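Local structure of oligogalacturonate lyase (Yersinia enterocolitica subsp. enterocolitica, 3PE7) at residues Pro29-His34 and Gly53-Gly58. The protein cleaves short oligogalacturonides derived from pectin by beta-elimination in the cytoplasm, probably with the help of its bound manganese ion. Sequence-based numbering, arbitrary orientation.
With CA (calcium ion), chain C.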
loop_
_atom_site.group_PDB
_atom_site.type_symbol
_atom_site.label_atom_id
_atom_site.label_comp_id
_atom_site.label_asym_id
_atom_site.label_seq_id
_atom_site.Cartn_x
_atom_site.Cartn_y
_atom_site.Cartn_z
ATOM N N PRO A 29 -0.573 12.148 19.066
ATOM C CA PRO A 29 -1.555 11.065 19.146
ATOM C C PRO A 29 -2.920 11.495 19.691
ATOM O O PRO A 29 -3.755 10.635 19.979
ATOM C CB PRO A 29 -0.868 10.033 20.053
ATOM C CG PRO A 29 0.053 10.841 20.909
ATOM C CD PRO A 29 0.558 11.926 19.989
ATOM N N ASP A 30 -3.141 12.801 19.830
ATOM C CA ASP A 30 -4.501 13.285 20.057
ATOM C C ASP A 30 -5.173 13.671 18.741
ATOM O O ASP A 30 -6.323 14.136 18.745
ATOM C CB ASP A 30 -4.531 14.468 21.044
ATOM C CG ASP A 30 -3.940 15.723 20.462
ATOM O OD1 ASP A 30 -2.846 15.670 19.852
ATOM O OD2 ASP A 30 -4.595 16.780 20.581
ATOM N N VAL A 31 -4.473 13.500 17.614
ATOM C CA VAL A 31 -5.069 13.698 16.280
ATOM C C VAL A 31 -4.787 12.442 15.444
ATOM O O VAL A 31 -3.640 12.006 15.365
ATOM C CB VAL A 31 -4.478 14.940 15.572
ATOM C CG1 VAL A 31 -5.075 15.108 14.148
ATOM C CG2 VAL A 31 -4.682 16.163 16.450
ATOM N N THR A 32 -5.817 11.877 14.821
ATOM C CA THR A 32 -5.604 10.705 13.966
ATOM C C THR A 32 -4.782 11.071 12.739
ATOM O O THR A 32 -5.187 11.910 11.939
ATOM C CB THR A 32 -6.951 10.067 13.552
ATOM O OG1 THR A 32 -7.579 9.554 14.731
ATOM C CG2 THR A 32 -6.753 8.942 12.521
ATOM N N CYS A 33 -3.600 10.457 12.627
ATOM C CA CYS A 33 -2.740 10.605 11.447
ATOM C C CYS A 33 -2.261 9.217 11.036
ATOM O O CYS A 33 -2.036 8.341 11.881
ATOM C CB CYS A 33 -1.516 11.473 11.762
ATOM S SG CYS A 33 -1.929 13.171 12.267
ATOM N N HIS A 34 -2.099 9.001 9.745
ATOM C CA HIS A 34 -1.656 7.688 9.298
ATOM C C HIS A 34 -0.847 7.796 8.025
ATOM O O HIS A 34 -1.000 8.739 7.250
ATOM C CB HIS A 34 -2.862 6.764 9.040
ATOM C CG HIS A 34 -3.705 7.224 7.895
ATOM N ND1 HIS A 34 -3.438 6.866 6.589
ATOM C CD2 HIS A 34 -4.749 8.086 7.848
ATOM C CE1 HIS A 34 -4.327 7.443 5.793
ATOM N NE2 HIS A 34 -5.124 8.199 6.530
ATOM N N GLY A 53 -1.665 11.294 5.886
ATOM C CA GLY A 53 -3.062 11.703 6.097
ATOM C C GLY A 53 -3.224 12.114 7.549
ATOM O O GLY A 53 -2.659 11.480 8.455
ATOM N N GLY A 54 -3.945 13.208 7.770
ATOM C CA GLY A 54 -4.129 13.754 9.116
ATOM C C GLY A 54 -5.506 14.363 9.284
ATOM O O GLY A 54 -6.159 14.735 8.313
ATOM N N ALA A 55 -5.956 14.435 10.536
ATOM C CA ALA A 55 -7.320 14.882 10.830
ATOM C C ALA A 55 -7.404 16.301 11.412
ATOM O O ALA A 55 -8.440 16.680 11.925
ATOM C CB ALA A 55 -8.004 13.875 11.771
ATOM N N PHE A 56 -6.339 17.101 11.277
ATOM C CA PHE A 56 -6.250 18.391 11.975
ATOM C C PHE A 56 -7.405 19.340 11.646
ATOM O O PHE A 56 -7.912 20.029 12.544
ATOM C CB PHE A 56 -4.931 19.098 11.622
ATOM C CG PHE A 56 -3.699 18.297 11.984
ATOM C CD1 PHE A 56 -3.176 18.349 13.267
ATOM C CD2 PHE A 56 -3.078 17.493 11.025
ATOM C CE1 PHE A 56 -2.037 17.608 13.612
ATOM C CE2 PHE A 56 -1.930 16.747 11.350
ATOM C CZ PHE A 56 -1.413 16.807 12.642
ATOM N N ASP A 57 -7.813 19.372 10.372
ATOM C CA ASP A 57 -8.855 20.297 9.879
ATOM C C ASP A 57 -10.275 19.778 10.182
ATOM O O ASP A 57 -11.281 20.504 9.995
ATOM C CB ASP A 57 -8.682 20.488 8.367
ATOM C CG ASP A 57 -9.316 21.788 7.838
ATOM O OD1 ASP A 57 -9.545 22.733 8.622
ATOM O OD2 ASP A 57 -9.559 21.849 6.613
ATOM N N GLY A 58 -10.365 18.530 10.646
ATOM C CA GLY A 58 -11.673 17.904 10.945
ATOM C C GLY A 58 -11.802 16.553 10.265
ATOM O O GLY A 58 -11.749 15.514 10.939
HETATM CA CA CA C . -10.867 24.694 8.174
HETATM O O HOH W 1 -11.129 23.825 5.958
HETATM O O HOH W 2 -11.035 26.880 7.196
HETATM O O HOH W 3 -10.607 25.509 10.430
#
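Gly-53 O accepts a hydrogen bond from His-34 N at 2.9 Å, and Cys-33 CA also comes up to this oxygen, as a CA-H...O contact. Gly-53 N returns a nearly straight bond (170° at the hydrogen) to His-34 O. These two bonds make His-34 and Gly-53 a hydrogen-bonded antiparallel pair. Cys-33 and Gly-54 form the adjacent non-hydrogen-bonded pair. The site joins the short strand 33-34 to strand 49-54 in one blade of the seven-bladed beta-propeller. Strand 33-34 is an outermost strand of this sheet.

Next to the paired residues both segments run on as loop, and side chains from the two meet on the Cys-33 side. Val-31 CG1 lies over one face of the Phe-56 ring, 4.0 Å from the ring centroid, as a CH-pi contact. This methyl is turned anti to its own backbone N (chi1 178°), which lets it reach both the ring and Ala-55 CB. The sulfur of Cys-33 approaches the same ring obliquely, with SG 3.7 Å from Phe-56 CE2. Tyr-63 meets the Phe-56 ring edge-to-face. On the opposite face of the sheet from Cys-33, one face of the His-34 ring lies against Gly-53 CA. The imidazole stacks on Phe-84, and its NE2 is hydrogen-bonded to Thr-83 OG1. This side chain lies about 10 Å from the manganese ion.

The type I turn from Ala-55 to Gly-58 is closed by Gly-58 N bonding to Ala-55 O. It carries Asp-57 to a calcium ion, which the carbonyl O of Met-1 and three waters also bind. Gln-74 NE2 bonds to Asp-57 OD2, which also accepts a bond from one of the calcium-bound waters. The other carboxylate oxygen, Asp-57 OD1, binds the calcium ion at 2.4 Å.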